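Local coordinates for glutathione peroxidase (PDB 2V1M), which catalyses the reduction of hydrogen peroxide by glutathione, giving glutathione disulfide and water, at residues 50-53 against 54-57; 79-82 against 83-87; 87-90 against 91-95. One frame throughout, in Å; residues are numbered along the deposited sequence.

Contact 1 of 3, residues 50-53 against 54-57; sequences YRQL and QEMH
E55 folds back on R51 through two torsions: chi1 of -70° sets its CG beside its own backbone N, and chi2 of 141° then swings the carboxylate over the preceding turn. E55 and M56 were each modelled in two conformations, so the contacts of their side chains hold for the conformer described here and may differ in the other. In this one E55 CD comes to 3.1 Å from R51 O, and both carboxylate oxygens, OE1 and OE2, lie 3.4 Å from that same carbonyl oxygen. Neither oxygen is hydrogen-bonded to R51 O; the acid lies against the carbonyl as a packing contact. Beside E55, the Q52 side chain passes with its CG 4.1 Å from E55 OE1, and the amide and carboxylate planes are inclined by 34°. Three polar ends are bound to other parts of the chain: Q52 OE1 accepts from the backbone N of Y156, R51 NH1 donates to K93 O and Q54 OE1 accepts from the backbone N of Q97. One residue on from E55, M56 CG lies 3.2 Å from Q52 O, and the M56 side chain touches E159 and I162 of helix 159-167. H57 CB sits likewise over L53 O, at 3.4 Å. Beneath these side chains runs an unbroken set of i to i+4 bonds, from Q54 N to Y50 O through to H57 N to L53 O, the last being 2.8 Å. Y50 and L53 face inward, onto V39 and L35. This regular alpha-helical ladder, packed on strand 33-39 through Y50 and L53 and on helix 159-167 through M56, belongs to helix 46-60, which in this thioredoxin-clan fold follows the loop holding C43, the active-site residue by similarity.

Contact 2 of 3, residues 79-82 against 83-87; sequences EPWA and EAEIK
E85 reaches back over W81, and its side chain can be followed outward from the helix. Its CB lies 3.6 Å from A82 O. CG, anti to the backbone N (chi1 -179°), lies just outside the rim of the indole beside CE3, 3.8 Å from W81 CD2. CD sits 3.4 Å above W81 CG. At the tip the two oxygens part: OE2 lies over the five-membered ring, 3.4 Å from W81 CE2, while OE1 turns to a water at 2.7 Å. With carboxylate and indole planes only 4° apart, the group is stacked on one face of the ring. The water also accepts from A82 N, so it bridges the N-cap residue and the third residue of helix 83-94, where a capping box would have a direct bond. The first helical turn closes through I86 N to A82 O, a nearly straight bond (170° at the hydrogen). On the inner side the I86 tip, CD1, meets E79 CD at 3.6 Å and also packs against the carbonyl oxygen of W81, at 3.4 Å. The carboxylate of E79 is held by the backbone N of C41. The helix starts on a loop coming from strand 65-71: I86 and E79 rest on P71 at the end of that strand, K103 bonds to the carbonyl oxygens of E79 and W81, and W81 touches C41, just beyond strand 33-39.

Contact 3 of 3, residues 87-90 against 91-95; sequences KKFV and TEKYG
K88 and E92 form a salt bridge one turn apart on the helix, K88 NZ lying 2.7 Å from E92 OE2. The ammonium meets that oxygen on its syn side but 31° out of the carboxylate plane; the lysine runs extended until its last torsion, which turns NZ back toward the acid. A second polar pair doubles a backbone bond: K87 O receives T91 N at 3.0 Å and also T91 OG1 at 2.8 Å, from opposite faces of its carbonyl plane. The threonine hydroxyl gets there because chi1, 63°, places OG1 between its own N and carbonyl carbon; T91 was modelled in two conformations, so this second bond is certain only for the conformer described. Further along, Y94 N bonds to V90 O from well above the carbonyl plane, a distortion that fits the end of the helix, where G95 departs with positive phi. Outward of this frame F89 and Y94 meet obliquely. Their planes are inclined by 53°, and the closest carbons, F89 CE2 and Y94 CE2, are 3.3 Å apart. Y94 OH lies in the plane of the phenyl ring at its edge, 3.4 Å from F89 CE2. K93 runs alongside F89, its CD 3.7 Å from F89 CZ, and its CG stands over one face of Y94. The ends of both K93 and Y94 converge on OD1 of D47, through a salt bridge and a hydrogen bond respectively. Within the beta-alpha-beta unit of strand 65-71, helix 83-94 and strand 99-100, this is the C-terminal half of the helix: Y94 packs its ring nearly parallel to Y50 of helix 46-60, V90 also leans on Y50, and F89 touches C41 in the loop between strand 33-39 and that helix.

Contact 2 covers the loop 79-82 and the first turn of helix 83-94, and contact 3 carries on to its C-terminal end; they share K87, with centres 11 Å apart, and the indole of one meets the phenyl of the other, W81 CZ3 to F89 CD1, at 3.3 Å. Contact 1, on helix 46-60, is 12 Å from contact 3 between centres and touches it: the hydrogen bond from R51 NH1 to K93 O, 3.0 Å, joins the two helices, and Y50 CB packs on Y94 CD2 at 3.4 Å. Contacts 1 and 2 do not touch, their nearest atoms staying about 5 Å apart. The loop between strand 33-39 and helix 46-60 carries C43, oxidised to the sulfonic acid here, and its C41 is touched by both contacts 2 and 3.

Contact 1 of 3, residues 50-53 against 54-57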
loop_
_atom_site.group_PDB
_atom_site.type_symbol
_atom_site.label_atom_id
_atom_site.label_comp_id
_atom_site.label_asym_id
_atom_site.label_seq_id
_atom_site.Cartn_x
_atom_site.Cartn_y
_atom_site.Cartn_z
ATOM N N TYR A 50 2.325 8.588 6.949
ATOM C CA TYR A 50 1.862 9.440 5.839
ATOM C C TYR A 50 2.898 10.495 5.459
ATOM O O TYR A 50 3.100 10.762 4.280
ATOM C CB TYR A 50 0.538 10.100 6.213
ATOM C CG TYR A 50 -0.655 9.243 5.816
ATOM C CD1 TYR A 50 -1.146 9.203 4.502
ATOM C CD2 TYR A 50 -1.298 8.463 6.791
ATOM C CE1 TYR A 50 -2.236 8.396 4.177
ATOM C CE2 TYR A 50 -2.387 7.629 6.467
ATOM C CZ TYR A 50 -2.849 7.601 5.156
ATOM O OH TYR A 50 -3.892 6.771 4.872
ATOM N N ARG A 51 3.563 11.119 6.437
ATOM C CA ARG A 51 4.558 12.153 6.115
ATOM C C ARG A 51 5.682 11.533 5.290
ATOM O O ARG A 51 6.097 12.094 4.259
ATOM C CB ARG A 51 5.138 12.798 7.380
ATOM C CG ARG A 51 4.196 13.626 8.210
ATOM C CD ARG A 51 3.999 15.022 7.716
ATOM N NE ARG A 51 3.119 15.727 8.643
ATOM C CZ ARG A 51 2.197 16.601 8.306
ATOM N NH1 ARG A 51 2.048 16.967 7.022
ATOM N NH2 ARG A 51 1.445 17.102 9.287
ATOM N N GLN A 52 6.217 10.401 5.743
ATOM C CA GLN A 52 7.339 9.809 5.020
ATOM C C GLN A 52 6.889 9.305 3.638
ATOM O O GLN A 52 7.657 9.419 2.677
ATOM C CB GLN A 52 7.977 8.685 5.807
ATOM C CG GLN A 52 8.698 9.206 7.059
ATOM C CD GLN A 52 9.560 8.161 7.737
ATOM O OE1 GLN A 52 9.749 7.051 7.251
ATOM N NE2 GLN A 52 10.118 8.526 8.870
ATOM N N LEU A 53 5.704 8.693 3.556
ATOM C CA LEU A 53 5.223 8.247 2.240
ATOM C C LEU A 53 5.081 9.404 1.256
ATOM O O LEU A 53 5.393 9.272 0.075
ATOM C CB LEU A 53 3.924 7.445 2.363
ATOM C CG LEU A 53 4.080 6.103 3.075
ATOM C CD1 LEU A 53 2.674 5.569 3.428
ATOM C CD2 LEU A 53 4.796 5.088 2.155
ATOM N N GLN A 54 4.543 10.537 1.724
ATOM C CA GLN A 54 4.386 11.690 0.821
ATOM C C GLN A 54 5.759 12.233 0.382
ATOM O O GLN A 54 5.921 12.633 -0.790
ATOM C CB GLN A 54 3.527 12.768 1.499
ATOM C CG GLN A 54 3.433 14.044 0.688
ATOM C CD GLN A 54 2.967 13.894 -0.719
ATOM O OE1 GLN A 54 2.253 12.929 -1.081
ATOM N NE2 GLN A 54 3.374 14.869 -1.566
ATOM N N GLU A 55 6.729 12.263 1.295
ATOM C CA GLU A 55 8.093 12.653 0.915
ATOM C C GLU A 55 8.686 11.671 -0.099
ATOM O O GLU A 55 9.378 12.075 -1.048
ATOM C CB GLU A 55 8.981 12.767 2.160
ATOM C CG GLU A 55 8.653 13.955 3.052
ATOM C CD GLU A 55 8.740 13.699 4.580
ATOM O OE1 GLU A 55 9.361 12.716 5.024
ATOM O OE2 GLU A 55 8.166 14.500 5.370
ATOM N N MET A 56 8.473 10.383 0.118
ATOM C CA MET A 56 9.031 9.426 -0.823
ATOM C C MET A 56 8.353 9.479 -2.180
ATOM O O MET A 56 9.043 9.373 -3.198
ATOM C CB MET A 56 8.970 8.027 -0.261
ATOM C CG MET A 56 9.857 7.835 0.942
ATOM S SD MET A 56 9.588 6.277 1.814
ATOM C CE MET A 56 10.218 5.132 0.583
ATOM N N HIS A 57 7.034 9.674 -2.197
ATOM C CA HIS A 57 6.334 9.917 -3.460
ATOM C C HIS A 57 6.990 11.093 -4.189
ATOM O O HIS A 57 7.297 11.034 -5.379
ATOM C CB HIS A 57 4.881 10.265 -3.176
ATOM C CG HIS A 57 4.172 10.772 -4.383
ATOM N ND1 HIS A 57 3.583 9.921 -5.303
ATOM C CD2 HIS A 57 3.980 12.047 -4.821
ATOM C CE1 HIS A 57 3.050 10.681 -6.245
ATOM N NE2 HIS A 57 3.289 11.959 -5.993
#

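Contact 2 of 3, residues 79-82 against 83-87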
loop_
_atom_site.group_PDB
_atom_site.type_symbol
_atom_site.label_atom_id
_atom_site.label_comp_id
_atom_site.label_asym_id
_atom_site.label_seq_id
_atom_site.Cartn_x
_atom_site.Cartn_y
_atom_site.Cartn_z
ATOM N N GLU A 79 -9.630 2.825 11.499
ATOM C CA GLU A 79 -10.061 3.472 10.261
ATOM C C GLU A 79 -11.589 3.451 10.185
ATOM O O GLU A 79 -12.180 2.867 9.299
ATOM C CB GLU A 79 -9.434 2.787 9.043
ATOM C CG GLU A 79 -9.624 3.560 7.721
ATOM C CD GLU A 79 -8.670 4.734 7.603
ATOM O OE1 GLU A 79 -8.742 5.660 8.460
ATOM O OE2 GLU A 79 -7.813 4.731 6.680
ATOM N N PRO A 80 -12.264 4.113 11.163
ATOM C CA PRO A 80 -13.732 4.035 11.203
ATOM C C PRO A 80 -14.440 4.884 10.162
ATOM O O PRO A 80 -15.635 4.631 9.894
ATOM C CB PRO A 80 -14.067 4.520 12.630
ATOM C CG PRO A 80 -12.935 5.524 12.896
ATOM C CD PRO A 80 -11.716 4.834 12.326
ATOM N N TRP A 81 -13.782 5.914 9.621
ATOM C CA TRP A 81 -14.466 6.867 8.754
ATOM C C TRP A 81 -14.729 6.268 7.369
ATOM O O TRP A 81 -14.105 5.288 6.946
ATOM C CB TRP A 81 -13.633 8.142 8.595
ATOM C CG TRP A 81 -13.235 8.802 9.887
ATOM C CD1 TRP A 81 -13.916 8.782 11.088
ATOM C CD2 TRP A 81 -12.057 9.578 10.113
ATOM N NE1 TRP A 81 -13.212 9.489 12.051
ATOM C CE2 TRP A 81 -12.071 9.989 11.473
ATOM C CE3 TRP A 81 -10.975 9.948 9.307
ATOM C CZ2 TRP A 81 -11.030 10.748 12.031
ATOM C CZ3 TRP A 81 -9.943 10.693 9.860
ATOM C CH2 TRP A 81 -9.979 11.092 11.207
ATOM N N ALA A 82 -15.655 6.900 6.653
ATOM C CA ALA A 82 -15.895 6.539 5.264
ATOM C C ALA A 82 -14.876 7.240 4.359
ATOM O O ALA A 82 -14.127 8.152 4.771
ATOM C CB ALA A 82 -17.350 6.866 4.845
ATOM N N GLU A 83 -14.900 6.855 3.088
ATOM C CA GLU A 83 -13.865 7.257 2.132
ATOM C C GLU A 83 -13.755 8.768 2.000
ATOM O O GLU A 83 -12.643 9.284 1.930
ATOM C CB GLU A 83 -14.135 6.628 0.759
ATOM C CG GLU A 83 -13.746 5.152 0.675
ATOM C CD GLU A 83 -14.649 4.140 1.364
ATOM O OE1 GLU A 83 -15.772 4.481 1.853
ATOM O OE2 GLU A 83 -14.259 2.935 1.411
ATOM N N ALA A 84 -14.875 9.495 1.890
ATOM C CA ALA A 84 -14.744 10.955 1.649
ATOM C C ALA A 84 -13.992 11.604 2.808
ATOM O O ALA A 84 -13.174 12.514 2.584
ATOM C CB ALA A 84 -16.091 11.591 1.430
ATOM N N GLU A 85 -14.285 11.188 4.028
ATOM C CA GLU A 85 -13.646 11.763 5.191
ATOM C C GLU A 85 -12.179 11.351 5.287
ATOM O O GLU A 85 -11.329 12.179 5.661
ATOM C CB GLU A 85 -14.412 11.373 6.440
ATOM C CG GLU A 85 -13.831 11.942 7.720
ATOM C CD GLU A 85 -14.711 11.708 8.964
ATOM O OE1 GLU A 85 -15.770 11.053 8.880
ATOM O OE2 GLU A 85 -14.290 12.176 10.053
ATOM N N ILE A 86 -11.866 10.090 4.993
ATOM C CA ILE A 86 -10.455 9.673 4.932
ATOM C C ILE A 86 -9.693 10.547 3.913
ATOM O O ILE A 86 -8.581 11.062 4.170
ATOM C CB ILE A 86 -10.347 8.189 4.559
ATOM C CG1 ILE A 86 -10.945 7.304 5.675
ATOM C CG2 ILE A 86 -8.870 7.817 4.314
ATOM C CD1 ILE A 86 -11.167 5.876 5.238
ATOM N N LYS A 87 -10.264 10.689 2.726
ATOM C CA LYS A 87 -9.613 11.456 1.663
ATOM C C LYS A 87 -9.357 12.886 2.117
ATOM O O LYS A 87 -8.261 13.431 1.927
ATOM C CB LYS A 87 -10.478 11.451 0.411
ATOM C CG LYS A 87 -9.817 12.205 -0.770
ATOM C CD LYS A 87 -10.754 12.344 -1.962
ATOM C CE LYS A 87 -10.083 13.063 -3.117
ATOM N NZ LYS A 87 -11.001 13.282 -4.253
HETATM O O HOH W 1 -17.037 9.292 7.304
#

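Contact 3 of 3, residues 87-90 against 91-95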
loop_
_atom_site.group_PDB
_atom_site.type_symbol
_atom_site.label_atom_id
_atom_site.label_comp_id
_atom_site.label_asym_id
_atom_site.label_seq_id
_atom_site.Cartn_x
_atom_site.Cartn_y
_atom_site.Cartn_z
ATOM N N LYS A 87 -10.264 10.689 2.726
ATOM C CA LYS A 87 -9.613 11.456 1.663
ATOM C C LYS A 87 -9.357 12.886 2.117
ATOM O O LYS A 87 -8.261 13.431 1.927
ATOM C CB LYS A 87 -10.478 11.451 0.411
ATOM C CG LYS A 87 -9.817 12.205 -0.770
ATOM C CD LYS A 87 -10.754 12.344 -1.962
ATOM C CE LYS A 87 -10.083 13.063 -3.117
ATOM N NZ LYS A 87 -11.001 13.282 -4.253
ATOM N N LYS A 88 -10.374 13.528 2.681
ATOM C CA LYS A 88 -10.203 14.920 3.138
ATOM C C LYS A 88 -9.127 15.001 4.213
ATOM O O LYS A 88 -8.292 15.911 4.193
ATOM C CB LYS A 88 -11.544 15.470 3.664
ATOM C CG LYS A 88 -11.470 16.926 4.120
ATOM C CD LYS A 88 -12.860 17.446 4.508
ATOM C CE LYS A 88 -12.811 18.856 5.012
ATOM N NZ LYS A 88 -12.712 19.854 3.893
ATOM N N PHE A 89 -9.141 14.068 5.157
ATOM C CA PHE A 89 -8.193 14.101 6.238
ATOM C C PHE A 89 -6.762 14.032 5.723
ATOM O O PHE A 89 -5.914 14.867 6.080
ATOM C CB PHE A 89 -8.461 12.947 7.231
ATOM C CG PHE A 89 -7.368 12.785 8.287
ATOM C CD1 PHE A 89 -7.615 13.052 9.627
ATOM C CD2 PHE A 89 -6.087 12.419 7.899
ATOM C CE1 PHE A 89 -6.596 12.912 10.580
ATOM C CE2 PHE A 89 -5.063 12.295 8.848
ATOM C CZ PHE A 89 -5.328 12.542 10.185
ATOM N N VAL A 90 -6.483 13.026 4.889
ATOM C CA VAL A 90 -5.085 12.805 4.493
ATOM C C VAL A 90 -4.623 13.877 3.489
ATOM O O VAL A 90 -3.442 14.259 3.468
ATOM C CB VAL A 90 -4.828 11.383 3.966
ATOM C CG1 VAL A 90 -5.252 10.342 5.010
ATOM C CG2 VAL A 90 -5.457 11.125 2.586
ATOM N N THR A 91 -5.524 14.347 2.634
ATOM C CA THR A 91 -5.139 15.373 1.667
ATOM C C THR A 91 -4.893 16.690 2.372
ATOM O O THR A 91 -3.888 17.360 2.068
ATOM C CB THR A 91 -6.129 15.481 0.516
ATOM O OG1 THR A 91 -7.390 15.876 0.963
ATOM C CG2 THR A 91 -6.324 14.232 -0.159
ATOM N N GLU A 92 -5.764 17.094 3.291
ATOM C CA GLU A 92 -5.588 18.359 3.964
ATOM C C GLU A 92 -4.445 18.337 4.959
ATOM O O GLU A 92 -3.762 19.380 5.121
ATOM C CB GLU A 92 -6.898 18.821 4.607
ATOM C CG GLU A 92 -7.957 19.135 3.529
ATOM C CD GLU A 92 -9.204 19.797 4.047
ATOM O OE1 GLU A 92 -9.342 19.987 5.259
ATOM O OE2 GLU A 92 -10.064 20.113 3.206
ATOM N N LYS A 93 -4.218 17.218 5.640
ATOM C CA LYS A 93 -3.191 17.194 6.670
ATOM C C LYS A 93 -1.807 16.951 6.096
ATOM O O LYS A 93 -0.819 17.519 6.566
ATOM C CB LYS A 93 -3.491 16.167 7.767
ATOM C CG LYS A 93 -2.563 16.280 8.965
ATOM C CD LYS A 93 -2.981 15.428 10.150
ATOM C CE LYS A 93 -1.988 15.690 11.288
ATOM N NZ LYS A 93 -2.343 14.907 12.512
ATOM N N TYR A 94 -1.711 16.057 5.106
ATOM C CA TYR A 94 -0.393 15.615 4.625
ATOM C C TYR A 94 -0.132 16.021 3.183
ATOM O O TYR A 94 0.989 15.853 2.682
ATOM C CB TYR A 94 -0.240 14.093 4.749
ATOM C CG TYR A 94 -0.602 13.564 6.108
ATOM C CD1 TYR A 94 0.143 13.862 7.232
ATOM C CD2 TYR A 94 -1.696 12.703 6.241
ATOM C CE1 TYR A 94 -0.229 13.356 8.491
ATOM C CE2 TYR A 94 -2.071 12.181 7.449
ATOM C CZ TYR A 94 -1.355 12.510 8.568
ATOM O OH TYR A 94 -1.754 11.945 9.752
ATOM N N GLY A 95 -1.146 16.490 2.470
ATOM C CA GLY A 95 -0.972 16.783 1.047
ATOM C C GLY A 95 -0.661 15.524 0.221
ATOM O O GLY A 95 0.094 15.584 -0.748
#